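PDB 6OFT: probable zinc protease PqqL from Escherichia coli, which probably acts as a periplasmic zinc metalloendopeptidase of the M16 family, this chain being the first half of the protein. Local coordinates for residues R309-A314 against S319-V324; S281-L286 against H348-E353; A337-L342 against A449-L454; M21-A26 against R379-R384. All coordinates share one frame; numbering follows the deposited sequence.

Interaction 1 of 4, residues R309-A314 against S319-V324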
loop_
_atom_site.group_PDB
_atom_site.type_symbol
_atom_site.label_atom_id
_atom_site.label_comp_id
_atom_site.label_asym_id
_atom_site.label_seq_id
_atom_site.Cartn_x
_atom_site.Cartn_y
_atom_site.Cartn_z
ATOM N N ARG A 309 12.249 6.242 -3.414
ATOM C CA ARG A 309 11.203 5.449 -2.785
ATOM C C ARG A 309 10.834 4.258 -3.630
ATOM O O ARG A 309 10.990 4.279 -4.855
ATOM C CB ARG A 309 9.944 6.309 -2.594
ATOM C CG ARG A 309 9.387 6.288 -1.180
ATOM C CD ARG A 309 7.952 6.791 -1.122
ATOM N NE ARG A 309 7.841 8.214 -1.452
ATOM C CZ ARG A 309 6.806 8.758 -2.085
ATOM N NH1 ARG A 309 5.782 8.003 -2.469
ATOM N NH2 ARG A 309 6.790 10.057 -2.350
ATOM N N SER A 310 10.312 3.228 -2.963
ATOM C CA SER A 310 9.762 2.047 -3.593
ATOM C C SER A 310 8.253 2.092 -3.355
ATOM O O SER A 310 7.807 2.500 -2.283
ATOM C CB SER A 310 10.373 0.769 -3.024
ATOM O OG SER A 310 10.117 0.619 -1.639
ATOM N N VAL A 311 7.472 1.728 -4.367
ATOM C CA VAL A 311 6.009 1.683 -4.278
ATOM C C VAL A 311 5.493 0.393 -4.924
ATOM O O VAL A 311 6.029 -0.026 -5.950
ATOM C CB VAL A 311 5.327 2.985 -4.831
ATOM C CG1 VAL A 311 5.596 3.202 -6.322
ATOM C CG2 VAL A 311 3.824 3.018 -4.534
ATOM N N LYS A 312 4.474 -0.250 -4.304
ATOM C CA LYS A 312 3.801 -1.430 -4.850
ATOM C C LYS A 312 2.947 -0.953 -6.030
ATOM O O LYS A 312 2.234 0.049 -5.899
ATOM C CB LYS A 312 2.907 -2.080 -3.773
ATOM C CG LYS A 312 2.061 -3.252 -4.267
ATOM C CD LYS A 312 1.085 -3.708 -3.196
ATOM C CE LYS A 312 -0.032 -4.551 -3.758
ATOM N NZ LYS A 312 -0.900 -5.083 -2.676
ATOM N N ILE A 313 3.040 -1.636 -7.200
ATOM C CA ILE A 313 2.262 -1.235 -8.378
ATOM C C ILE A 313 1.261 -2.324 -8.793
ATOM O O ILE A 313 0.300 -2.035 -9.502
ATOM C CB ILE A 313 3.151 -0.745 -9.565
ATOM C CG1 ILE A 313 4.014 -1.884 -10.168
ATOM C CG2 ILE A 313 4.010 0.483 -9.153
ATOM C CD1 ILE A 313 4.694 -1.549 -11.517
ATOM N N ALA A 314 1.501 -3.570 -8.356
ATOM C CA ALA A 314 0.675 -4.747 -8.638
ATOM C C ALA A 314 1.000 -5.806 -7.540
ATOM O O ALA A 314 1.987 -5.598 -6.823
ATOM C CB ALA A 314 1.024 -5.285 -10.025
ATOM N N SER A 319 7.756 -0.282 -8.158
ATOM C CA SER A 319 8.520 0.751 -8.820
ATOM C C SER A 319 9.452 1.393 -7.832
ATOM O O SER A 319 9.062 1.714 -6.704
ATOM C CB SER A 319 7.639 1.808 -9.466
ATOM O OG SER A 319 8.466 2.702 -10.197
ATOM N N LEU A 320 10.695 1.574 -8.255
ATOM C CA LEU A 320 11.706 2.289 -7.498
ATOM C C LEU A 320 11.956 3.582 -8.262
ATOM O O LEU A 320 12.350 3.538 -9.429
ATOM C CB LEU A 320 12.994 1.466 -7.402
ATOM C CG LEU A 320 13.331 0.817 -6.070
ATOM C CD1 LEU A 320 12.438 -0.369 -5.800
ATOM C CD2 LEU A 320 14.755 0.325 -6.083
ATOM N N PHE A 321 11.675 4.733 -7.634
ATOM C CA PHE A 321 11.923 6.020 -8.282
ATOM C C PHE A 321 12.928 6.902 -7.540
ATOM O O PHE A 321 13.059 6.815 -6.318
ATOM C CB PHE A 321 10.628 6.787 -8.565
ATOM C CG PHE A 321 9.818 7.241 -7.376
ATOM C CD1 PHE A 321 10.025 8.494 -6.811
ATOM C CD2 PHE A 321 8.803 6.441 -6.857
ATOM C CE1 PHE A 321 9.271 8.919 -5.715
ATOM C CE2 PHE A 321 8.032 6.877 -5.777
ATOM C CZ PHE A 321 8.257 8.122 -5.228
ATOM N N PHE A 322 13.597 7.789 -8.285
ATOM C CA PHE A 322 14.578 8.738 -7.753
ATOM C C PHE A 322 14.137 10.115 -8.198
ATOM O O PHE A 322 14.093 10.393 -9.392
ATOM C CB PHE A 322 15.996 8.394 -8.234
ATOM C CG PHE A 322 16.415 6.984 -7.884
ATOM C CD1 PHE A 322 16.210 5.936 -8.779
ATOM C CD2 PHE A 322 17.005 6.700 -6.659
ATOM C CE1 PHE A 322 16.565 4.627 -8.445
ATOM C CE2 PHE A 322 17.368 5.389 -6.324
ATOM C CZ PHE A 322 17.149 4.360 -7.219
ATOM N N ARG A 323 13.750 10.957 -7.235
ATOM C CA ARG A 323 13.218 12.288 -7.495
ATOM C C ARG A 323 14.043 13.419 -6.902
ATOM O O ARG A 323 14.561 13.292 -5.796
ATOM C CB ARG A 323 11.761 12.353 -7.000
ATOM C CG ARG A 323 11.061 13.702 -7.231
ATOM C CD ARG A 323 9.645 13.712 -6.692
ATOM N NE ARG A 323 8.777 12.747 -7.372
ATOM C CZ ARG A 323 8.233 12.942 -8.569
ATOM N NH1 ARG A 323 8.472 14.064 -9.239
ATOM N NH2 ARG A 323 7.449 12.016 -9.107
ATOM N N VAL A 324 14.144 14.537 -7.651
ATOM C CA VAL A 324 14.769 15.778 -7.215
ATOM C C VAL A 324 13.732 16.890 -7.438
ATOM O O VAL A 324 13.251 17.068 -8.562
ATOM C CB VAL A 324 16.148 16.090 -7.872
ATOM C CG1 VAL A 324 16.566 17.534 -7.607
ATOM C CG2 VAL A 324 17.237 15.134 -7.382
#
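The carbonyl oxygen of Ser319 accepts a hydrogen bond from Val311 N, 2.8 Å from Ser319 O, and a weaker CA-H...O contact from Ser310, whose CA lies 3.2 Å from the same oxygen. Arg309 O is engaged in the same way, by a hydrogen bond from Phe321 N at 2.9 Å and a CA-H...O contact from Leu320. Reciprocal bonds complete two antiparallel hydrogen-bonded pairs, with Ser310 and Leu320 as the non-hydrogen-bonded pair between them. On the face carrying Arg309, Val311 and Phe321, CG of Phe321 sits between its backbone N and carbonyl carbon (chi1 65°), which lays the ring alongside Arg309. Arg309 CB makes an off-centre CH-pi contact, 4.0 Å from the Phe321 centroid, while the edge of the ring stands over the centre of one guanidinium face, Phe321 CZ lying 3.5 Å from Arg309 CZ with the planes 79° apart. On the other face Ser310 CB touches Leu320 CD1 at 3.6 Å. Ile313 and Ala314 together face Tyr317, a classic beta bulge. Strand 303-314 is outermost in its five-stranded sheet; strand 317-326 also pairs with strand 256-264, where Ser319 OG bonds Tyr261 O, and helix 331-348 packs against Phe322 and Val324.

Interaction 2 of 4, residues S281-L286 against H348-E353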
loop_
_atom_site.group_PDB
_atom_site.type_symbol
_atom_site.label_atom_id
_atom_site.label_comp_id
_atom_site.label_asym_id
_atom_site.label_seq_id
_atom_site.Cartn_x
_atom_site.Cartn_y
_atom_site.Cartn_z
ATOM N N SER A 281 15.724 -1.463 -0.054
ATOM C CA SER A 281 15.421 -0.485 0.989
ATOM C C SER A 281 16.668 0.320 1.359
ATOM O O SER A 281 16.578 1.530 1.564
ATOM C CB SER A 281 14.874 -1.195 2.225
ATOM O OG SER A 281 14.655 -0.286 3.290
ATOM N N MET A 282 17.828 -0.355 1.438
ATOM C CA MET A 282 19.089 0.298 1.765
ATOM C C MET A 282 19.604 1.151 0.632
ATOM O O MET A 282 20.078 2.243 0.911
ATOM C CB MET A 282 20.129 -0.689 2.256
ATOM C CG MET A 282 19.940 -0.965 3.725
ATOM S SD MET A 282 21.133 -2.111 4.353
ATOM C CE MET A 282 20.388 -2.488 5.884
ATOM N N LEU A 283 19.443 0.701 -0.640
ATOM C CA LEU A 283 19.838 1.488 -1.818
ATOM C C LEU A 283 19.060 2.798 -1.849
ATOM O O LEU A 283 19.647 3.851 -2.094
ATOM C CB LEU A 283 19.631 0.709 -3.126
ATOM C CG LEU A 283 20.716 -0.296 -3.525
ATOM C CD1 LEU A 283 20.327 -1.025 -4.775
ATOM C CD2 LEU A 283 22.086 0.379 -3.740
ATOM N N VAL A 284 17.747 2.724 -1.536
ATOM C CA VAL A 284 16.801 3.845 -1.460
ATOM C C VAL A 284 17.252 4.794 -0.339
ATOM O O VAL A 284 17.433 5.992 -0.593
ATOM C CB VAL A 284 15.333 3.313 -1.292
ATOM C CG1 VAL A 284 14.405 4.334 -0.636
ATOM C CG2 VAL A 284 14.759 2.835 -2.622
ATOM N N GLN A 285 17.499 4.253 0.870
ATOM C CA GLN A 285 17.945 5.056 2.006
ATOM C C GLN A 285 19.298 5.735 1.766
ATOM O O GLN A 285 19.451 6.905 2.115
ATOM C CB GLN A 285 17.981 4.248 3.314
ATOM C CG GLN A 285 18.326 5.137 4.530
ATOM C CD GLN A 285 18.101 4.492 5.871
ATOM O OE1 GLN A 285 17.483 3.429 5.984
ATOM N NE2 GLN A 285 18.593 5.142 6.925
ATOM N N LEU A 286 20.267 5.013 1.181
ATOM C CA LEU A 286 21.600 5.556 0.915
ATOM C C LEU A 286 21.534 6.745 -0.048
ATOM O O LEU A 286 22.202 7.754 0.190
ATOM C CB LEU A 286 22.538 4.458 0.411
ATOM C CG LEU A 286 23.076 3.475 1.465
ATOM C CD1 LEU A 286 23.511 2.190 0.814
ATOM C CD2 LEU A 286 24.238 4.071 2.249
ATOM N N HIS A 348 31.222 5.097 -8.345
ATOM C CA HIS A 348 31.898 4.754 -7.084
ATOM C C HIS A 348 31.052 4.031 -6.024
ATOM O O HIS A 348 31.605 3.632 -4.999
ATOM C CB HIS A 348 32.523 6.017 -6.464
ATOM C CG HIS A 348 33.412 6.755 -7.412
ATOM N ND1 HIS A 348 34.705 6.341 -7.651
ATOM C CD2 HIS A 348 33.136 7.816 -8.205
ATOM C CE1 HIS A 348 35.183 7.173 -8.560
ATOM N NE2 HIS A 348 34.269 8.068 -8.932
ATOM N N GLY A 349 29.753 3.866 -6.270
ATOM C CA GLY A 349 28.845 3.204 -5.342
ATOM C C GLY A 349 28.772 3.883 -3.991
ATOM O O GLY A 349 28.841 5.113 -3.899
ATOM N N PHE A 350 28.664 3.083 -2.931
ATOM C CA PHE A 350 28.597 3.612 -1.571
ATOM C C PHE A 350 29.796 3.165 -0.780
ATOM O O PHE A 350 30.333 2.097 -1.051
ATOM C CB PHE A 350 27.270 3.216 -0.889
ATOM C CG PHE A 350 26.056 3.719 -1.637
ATOM C CD1 PHE A 350 25.655 5.049 -1.536
ATOM C CD2 PHE A 350 25.335 2.876 -2.472
ATOM C CE1 PHE A 350 24.554 5.523 -2.253
ATOM C CE2 PHE A 350 24.227 3.349 -3.181
ATOM C CZ PHE A 350 23.833 4.663 -3.051
ATOM N N SER A 351 30.249 3.990 0.172
ATOM C CA SER A 351 31.416 3.641 0.990
ATOM C C SER A 351 31.000 2.732 2.133
ATOM O O SER A 351 29.817 2.679 2.469
ATOM C CB SER A 351 32.079 4.896 1.547
ATOM O OG SER A 351 31.250 5.532 2.503
ATOM N N ALA A 352 31.979 2.051 2.748
ATOM C CA ALA A 352 31.776 1.185 3.908
ATOM C C ALA A 352 31.216 1.994 5.100
ATOM O O ALA A 352 30.368 1.480 5.817
ATOM C CB ALA A 352 33.086 0.508 4.291
ATOM N N GLU A 353 31.651 3.266 5.277
ATOM C CA GLU A 353 31.167 4.142 6.358
ATOM C C GLU A 353 29.714 4.525 6.153
ATOM O O GLU A 353 28.972 4.604 7.131
ATOM C CB GLU A 353 32.007 5.427 6.521
ATOM C CG GLU A 353 33.516 5.242 6.502
ATOM C CD GLU A 353 34.095 5.263 5.102
ATOM O OE1 GLU A 353 34.096 6.348 4.476
ATOM O OE2 GLU A 353 34.522 4.188 4.620
#
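Phe350 meets Leu286 and Leu283 of helix 271-296 through purely apolar contacts, with no hydrogen bond between the two segments. The CH-pi contact comes from Leu286, whose CB stands over one face of the Phe350 ring, 3.7 Å from its centroid and 18° off the normal. Its nearest ring atom is Phe350 CE1, 3.5 Å from Leu286 CB. With CG of Leu286 turned beside its backbone N (chi1 -76°), CD1 reaches back along the ring toward its root, 3.8 Å from Phe350 CG, so that the leucine spans much of the ring's length. Simple van der Waals packing accounts for the rest: Leu283 CD2 approaches Phe350 CE2 to 3.7 Å, the two side chains crossing at about a right angle. Phe350 projects from a short link between two helices. Gly349 leaves the first with positive phi (60°), and Ser351 is the N-cap of the second: its OG caps a backbone N in the first turn while Glu354 OE2 accepts from Ser351 N, the reciprocal pattern of a capping box. Gly349 O accepts a bond from Arg290 NH2. The contact thus fastens the junction of helices 331-348 and 352-371 to helix 271-296, and Leu417 of helix 414-425 touches both leucines.

Interaction 3 of 4, residues A337-L342 against A449-L454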
loop_
_atom_site.group_PDB
_atom_site.type_symbol
_atom_site.label_atom_id
_atom_site.label_comp_id
_atom_site.label_asym_id
_atom_site.label_seq_id
_atom_site.Cartn_x
_atom_site.Cartn_y
_atom_site.Cartn_z
ATOM N N ALA A 337 21.226 17.984 -10.776
ATOM C CA ALA A 337 21.403 17.362 -9.452
ATOM C C ALA A 337 21.104 15.861 -9.459
ATOM O O ALA A 337 21.889 15.085 -8.907
ATOM C CB ALA A 337 20.529 18.059 -8.418
ATOM N N LEU A 338 19.981 15.457 -10.094
ATOM C CA LEU A 338 19.571 14.064 -10.181
ATOM C C LEU A 338 20.563 13.232 -10.982
ATOM O O LEU A 338 21.001 12.188 -10.497
ATOM C CB LEU A 338 18.129 13.927 -10.744
ATOM C CG LEU A 338 17.501 12.508 -10.789
ATOM C CD1 LEU A 338 17.536 11.815 -9.427
ATOM C CD2 LEU A 338 16.070 12.560 -11.326
ATOM N N MET A 339 20.904 13.689 -12.203
ATOM C CA MET A 339 21.838 13.019 -13.107
ATOM C C MET A 339 23.224 12.861 -12.481
ATOM O O MET A 339 23.854 11.813 -12.642
ATOM C CB MET A 339 21.956 13.828 -14.412
ATOM C CG MET A 339 22.162 12.973 -15.643
ATOM S SD MET A 339 20.708 11.963 -16.037
ATOM C CE MET A 339 19.565 13.251 -16.642
ATOM N N ALA A 340 23.709 13.925 -11.811
ATOM C CA ALA A 340 25.013 13.976 -11.146
ATOM C C ALA A 340 25.081 12.950 -10.026
ATOM O O ALA A 340 26.078 12.241 -9.945
ATOM C CB ALA A 340 25.260 15.367 -10.585
ATOM N N GLU A 341 24.002 12.822 -9.203
ATOM C CA GLU A 341 23.974 11.853 -8.103
ATOM C C GLU A 341 23.889 10.408 -8.598
ATOM O O GLU A 341 24.537 9.541 -8.026
ATOM C CB GLU A 341 22.867 12.155 -7.081
ATOM C CG GLU A 341 23.203 11.576 -5.708
ATOM C CD GLU A 341 22.077 11.384 -4.708
ATOM O OE1 GLU A 341 21.238 12.303 -4.566
ATOM O OE2 GLU A 341 22.047 10.321 -4.044
ATOM N N LEU A 342 23.104 10.154 -9.645
ATOM C CA LEU A 342 22.953 8.809 -10.209
ATOM C C LEU A 342 24.261 8.333 -10.860
ATOM O O LEU A 342 24.643 7.183 -10.678
ATOM C CB LEU A 342 21.775 8.731 -11.209
ATOM C CG LEU A 342 20.348 8.922 -10.668
ATOM C CD1 LEU A 342 19.374 9.094 -11.817
ATOM C CD2 LEU A 342 19.900 7.752 -9.780
ATOM N N ALA A 449 15.535 14.305 -25.605
ATOM C CA ALA A 449 16.889 14.289 -26.162
ATOM C C ALA A 449 17.867 15.011 -25.231
ATOM O O ALA A 449 18.998 14.556 -25.067
ATOM C CB ALA A 449 16.912 14.914 -27.550
ATOM N N ALA A 450 17.401 16.103 -24.588
ATOM C CA ALA A 450 18.173 16.904 -23.648
ATOM C C ALA A 450 18.476 16.109 -22.384
ATOM O O ALA A 450 19.586 16.213 -21.866
ATOM C CB ALA A 450 17.424 18.184 -23.306
ATOM N N ILE A 451 17.502 15.311 -21.894
ATOM C CA ILE A 451 17.651 14.474 -20.694
ATOM C C ILE A 451 18.790 13.479 -20.929
ATOM O O ILE A 451 19.707 13.376 -20.101
ATOM C CB ILE A 451 16.312 13.745 -20.306
ATOM C CG1 ILE A 451 15.253 14.741 -19.751
ATOM C CG2 ILE A 451 16.575 12.603 -19.306
ATOM C CD1 ILE A 451 13.825 14.196 -19.545
ATOM N N LEU A 452 18.740 12.788 -22.045
ATOM C CA LEU A 452 19.746 11.749 -22.380
ATOM C C LEU A 452 21.090 12.386 -22.744
ATOM O O LEU A 452 22.066 11.740 -22.481
ATOM C CB LEU A 452 19.209 10.816 -23.460
ATOM C CG LEU A 452 17.965 10.015 -23.090
ATOM C CD1 LEU A 452 17.768 8.863 -24.037
ATOM C CD2 LEU A 452 18.016 9.514 -21.657
ATOM N N ALA A 453 21.136 13.598 -23.296
ATOM C CA ALA A 453 22.431 14.236 -23.584
ATOM C C ALA A 453 23.097 14.615 -22.255
ATOM O O ALA A 453 24.324 14.561 -22.139
ATOM C CB ALA A 453 22.244 15.474 -24.452
ATOM N N LEU A 454 22.281 14.976 -21.249
ATOM C CA LEU A 454 22.761 15.307 -19.916
ATOM C C LEU A 454 23.272 14.042 -19.221
ATOM O O LEU A 454 24.303 14.086 -18.555
ATOM C CB LEU A 454 21.661 16.007 -19.104
ATOM C CG LEU A 454 22.108 16.717 -17.813
ATOM C CD1 LEU A 454 23.115 17.874 -18.107
ATOM C CD2 LEU A 454 20.899 17.212 -17.020
#
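Ile451 is the first residue of 449-454 to meet Met339, and it does so with main chain and side chain together. The methionine methyl rests against the helix backbone, Met339 CE lying 3.5 Å from Ile451 O, and the same methyl reaches Ile451 CG2 at 4.1 Å. These two side chains cross at about a right angle. The thioether gets there by folding: bends at chi2 (67°) and chi3 (72°) carry CE round to the isoleucine instead of letting the chain run straight on. Ile451 also leans on Trp432, which Met339 touches as well, so this residue of strand 430-436 lies beside both partners. Here helix 331-348, which packs with Leu338 and Leu342 on Phe322 of the second domain's mixed sheet, receives a helix from near the end of the chain, in a helix-to-helix contact bordering that alpha/beta layer. One turn beyond Ile451, Leu454 is met at two levels. Met339 CG lies 3.8 Å from Leu454 O, where the main chain is again the partner, and Met339 CE comes to 4.2 Å from Leu454 CD2. The Leu454 side chain also packs on Gln332, Ala335 and Asn336, residues of helix 331-348 roughly one to two turns before the methionine.

Interaction 4 of 4, residues M21-A26 against R379-R384. With PO4 (phosphate ion), chain D.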
loop_
_atom_site.group_PDB
_atom_site.type_symbol
_atom_site.label_atom_id
_atom_site.label_comp_id
_atom_site.label_asym_id
_atom_site.label_seq_id
_atom_site.Cartn_x
_atom_site.Cartn_y
_atom_site.Cartn_z
ATOM N N MET A 21 -7.097 -13.713 12.950
ATOM C CA MET A 21 -5.814 -13.223 13.445
ATOM C C MET A 21 -6.126 -12.344 14.619
ATOM O O MET A 21 -6.919 -11.405 14.496
ATOM C CB MET A 21 -5.045 -12.425 12.380
ATOM C CG MET A 21 -4.845 -13.158 11.083
ATOM S SD MET A 21 -3.772 -12.213 10.008
ATOM C CE MET A 21 -2.391 -13.321 9.921
ATOM N N ILE A 22 -5.570 -12.691 15.774
ATOM C CA ILE A 22 -5.773 -11.955 17.026
ATOM C C ILE A 22 -4.435 -11.474 17.564
ATOM O O ILE A 22 -3.490 -12.257 17.696
ATOM C CB ILE A 22 -6.551 -12.786 18.083
ATOM C CG1 ILE A 22 -7.934 -13.249 17.538
ATOM C CG2 ILE A 22 -6.689 -11.999 19.419
ATOM C CD1 ILE A 22 -8.450 -14.472 18.223
ATOM N N TYR A 23 -4.368 -10.177 17.898
ATOM C CA TYR A 23 -3.151 -9.588 18.428
ATOM C C TYR A 23 -3.482 -8.693 19.606
ATOM O O TYR A 23 -4.257 -7.750 19.434
ATOM C CB TYR A 23 -2.364 -8.829 17.343
ATOM C CG TYR A 23 -0.936 -8.544 17.764
ATOM C CD1 TYR A 23 0.066 -9.494 17.591
ATOM C CD2 TYR A 23 -0.598 -7.347 18.383
ATOM C CE1 TYR A 23 1.368 -9.263 18.032
ATOM C CE2 TYR A 23 0.705 -7.098 18.821
ATOM C CZ TYR A 23 1.687 -8.058 18.637
ATOM O OH TYR A 23 2.973 -7.818 19.061
ATOM N N PRO A 24 -2.901 -8.958 20.808
ATOM C CA PRO A 24 -3.197 -8.090 21.964
ATOM C C PRO A 24 -2.466 -6.762 21.882
ATOM O O PRO A 24 -1.324 -6.722 21.434
ATOM C CB PRO A 24 -2.714 -8.916 23.161
ATOM C CG PRO A 24 -1.654 -9.812 22.595
ATOM C CD PRO A 24 -1.953 -10.046 21.163
ATOM N N HIS A 25 -3.126 -5.676 22.306
ATOM C CA HIS A 25 -2.541 -4.336 22.339
ATOM C C HIS A 25 -3.310 -3.475 23.329
ATOM O O HIS A 25 -4.527 -3.551 23.366
ATOM C CB HIS A 25 -2.482 -3.686 20.943
ATOM C CG HIS A 25 -1.485 -2.562 20.872
ATOM N ND1 HIS A 25 -0.147 -2.777 21.115
ATOM C CD2 HIS A 25 -1.671 -1.244 20.618
ATOM C CE1 HIS A 25 0.446 -1.606 20.980
ATOM N NE2 HIS A 25 -0.429 -0.650 20.696
ATOM N N ALA A 26 -2.624 -2.686 24.146
ATOM C CA ALA A 26 -3.315 -1.873 25.158
ATOM C C ALA A 26 -2.922 -0.391 25.080
ATOM O O ALA A 26 -2.717 0.262 26.100
ATOM C CB ALA A 26 -3.051 -2.441 26.556
ATOM N N ARG A 379 -3.995 1.708 14.932
ATOM C CA ARG A 379 -4.364 1.741 13.513
ATOM C C ARG A 379 -3.239 1.186 12.604
ATOM O O ARG A 379 -3.494 0.294 11.792
ATOM C CB ARG A 379 -4.763 3.179 13.114
ATOM C CG ARG A 379 -4.957 3.360 11.609
ATOM C CD ARG A 379 -6.124 4.245 11.236
ATOM N NE ARG A 379 -6.628 3.872 9.910
ATOM C CZ ARG A 379 -7.648 3.043 9.696
ATOM N NH1 ARG A 379 -8.314 2.517 10.719
ATOM N NH2 ARG A 379 -8.023 2.751 8.457
ATOM N N MET A 380 -2.001 1.710 12.758
ATOM C CA MET A 380 -0.822 1.305 11.989
ATOM C C MET A 380 -0.498 -0.179 12.203
ATOM O O MET A 380 -0.182 -0.878 11.250
ATOM C CB MET A 380 0.382 2.198 12.340
ATOM C CG MET A 380 1.655 1.866 11.559
ATOM S SD MET A 380 1.460 1.799 9.745
ATOM C CE MET A 380 0.986 3.541 9.390
ATOM N N LEU A 381 -0.591 -0.653 13.450
ATOM C CA LEU A 381 -0.365 -2.055 13.795
ATOM C C LEU A 381 -1.449 -2.944 13.149
ATOM O O LEU A 381 -1.119 -3.993 12.579
ATOM C CB LEU A 381 -0.337 -2.199 15.330
ATOM C CG LEU A 381 -0.199 -3.605 15.904
ATOM C CD1 LEU A 381 1.107 -4.271 15.468
ATOM C CD2 LEU A 381 -0.303 -3.572 17.414
ATOM N N THR A 382 -2.725 -2.501 13.178
ATOM C CA THR A 382 -3.822 -3.266 12.543
ATOM C C THR A 382 -3.603 -3.355 11.022
ATOM O O THR A 382 -3.802 -4.428 10.432
ATOM C CB THR A 382 -5.220 -2.709 12.901
ATOM O OG1 THR A 382 -5.276 -2.449 14.298
ATOM C CG2 THR A 382 -6.349 -3.678 12.531
ATOM N N SER A 383 -3.144 -2.236 10.407
ATOM C CA SER A 383 -2.867 -2.165 8.962
ATOM C C SER A 383 -1.740 -3.113 8.557
ATOM O O SER A 383 -1.870 -3.806 7.550
ATOM C CB SER A 383 -2.540 -0.733 8.535
ATOM O OG SER A 383 -3.629 0.119 8.847
ATOM N N ARG A 384 -0.630 -3.148 9.349
ATOM C CA ARG A 384 0.513 -4.032 9.078
ATOM C C ARG A 384 0.077 -5.501 9.115
ATOM O O ARG A 384 0.494 -6.285 8.265
ATOM C CB ARG A 384 1.685 -3.750 10.055
ATOM C CG ARG A 384 2.912 -4.631 9.799
ATOM C CD ARG A 384 4.221 -4.094 10.394
ATOM N NE ARG A 384 4.453 -4.525 11.773
ATOM C CZ ARG A 384 5.057 -5.662 12.121
ATOM N NH1 ARG A 384 5.464 -6.521 11.192
ATOM N NH2 ARG A 384 5.241 -5.956 13.403
HETATM P P PO4 D . 1.880 -5.442 22.726
HETATM O O1 PO4 D . 1.644 -4.693 21.400
HETATM O O2 PO4 D . 3.457 -5.644 22.918
HETATM O O3 PO4 D . 1.294 -4.629 23.976
HETATM O O4 PO4 D . 1.167 -6.869 22.616
#
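Leu381 CD2 supplies the apolar part of this contact, sitting in the corner formed by the Tyr23 and His25 rings. It makes a CH-pi contact over one face of the His25 ring, 3.9 Å from the centroid and 18° off the normal, and it meets Tyr23 CD2 at 3.9 Å, the tyrosine and leucine side chains crossing at about a right angle. The chain of 21-26 directs both aromatic side chains at the helix, and CG anti to the backbone N (chi1 -164° for Tyr23, -160° for His25) extends the rings toward Leu381. Strand 19-24, part of the six-stranded mixed sheet of the first domain, thereby meets helix 378-391, and Leu381 also packs on Val204 of strand 199-205. Polar contacts involve the phosphate ion, probably taken from the crystallisation liquor. His25 ND1 donates to its O1 over 2.6 Å, with O1 in the plane of the imidazole at the ring edge. The same oxygen lies near the plane of the Tyr23 ring, 3.6 Å from Tyr23 CE2, and Gln373 NE2 and Arg376 NH2 bind the ion as well. Tyr23 OH itself is bonded to Asp6 OD1 and Arg376 NH2. Because His25 NE2 is bonded to the carbonyl oxygen of Arg376, both ring nitrogens probably act as donors, which is consistent with a protonated imidazole beside the anion; with a polar partner at each nitrogen and the leucine methyl against one face, the ring's rotation is well fixed.

In the fold
From the N terminus, interaction 4 opens first at 21-26, in the sheet of the first domain, and closes at 379-384, so its long loop contains interactions 1 and 2 entirely. Interaction 2 opens at 281-286; inside its loop the hairpin of interaction 1 is completed, before 348-353 closes it. Interaction 3 begins between these events, at 337-342, and closes only at 449-454, thereby crossing both 2 and 4. Interaction 1 builds the hairpin of the second domain's sheet; 2 and 3 join helices around it, touching interaction 1 through Val284 and Leu338 respectively but not each other. Interaction 4, centred about 44 Å from the centre of interaction 3, joins the first domain to helix 378-391.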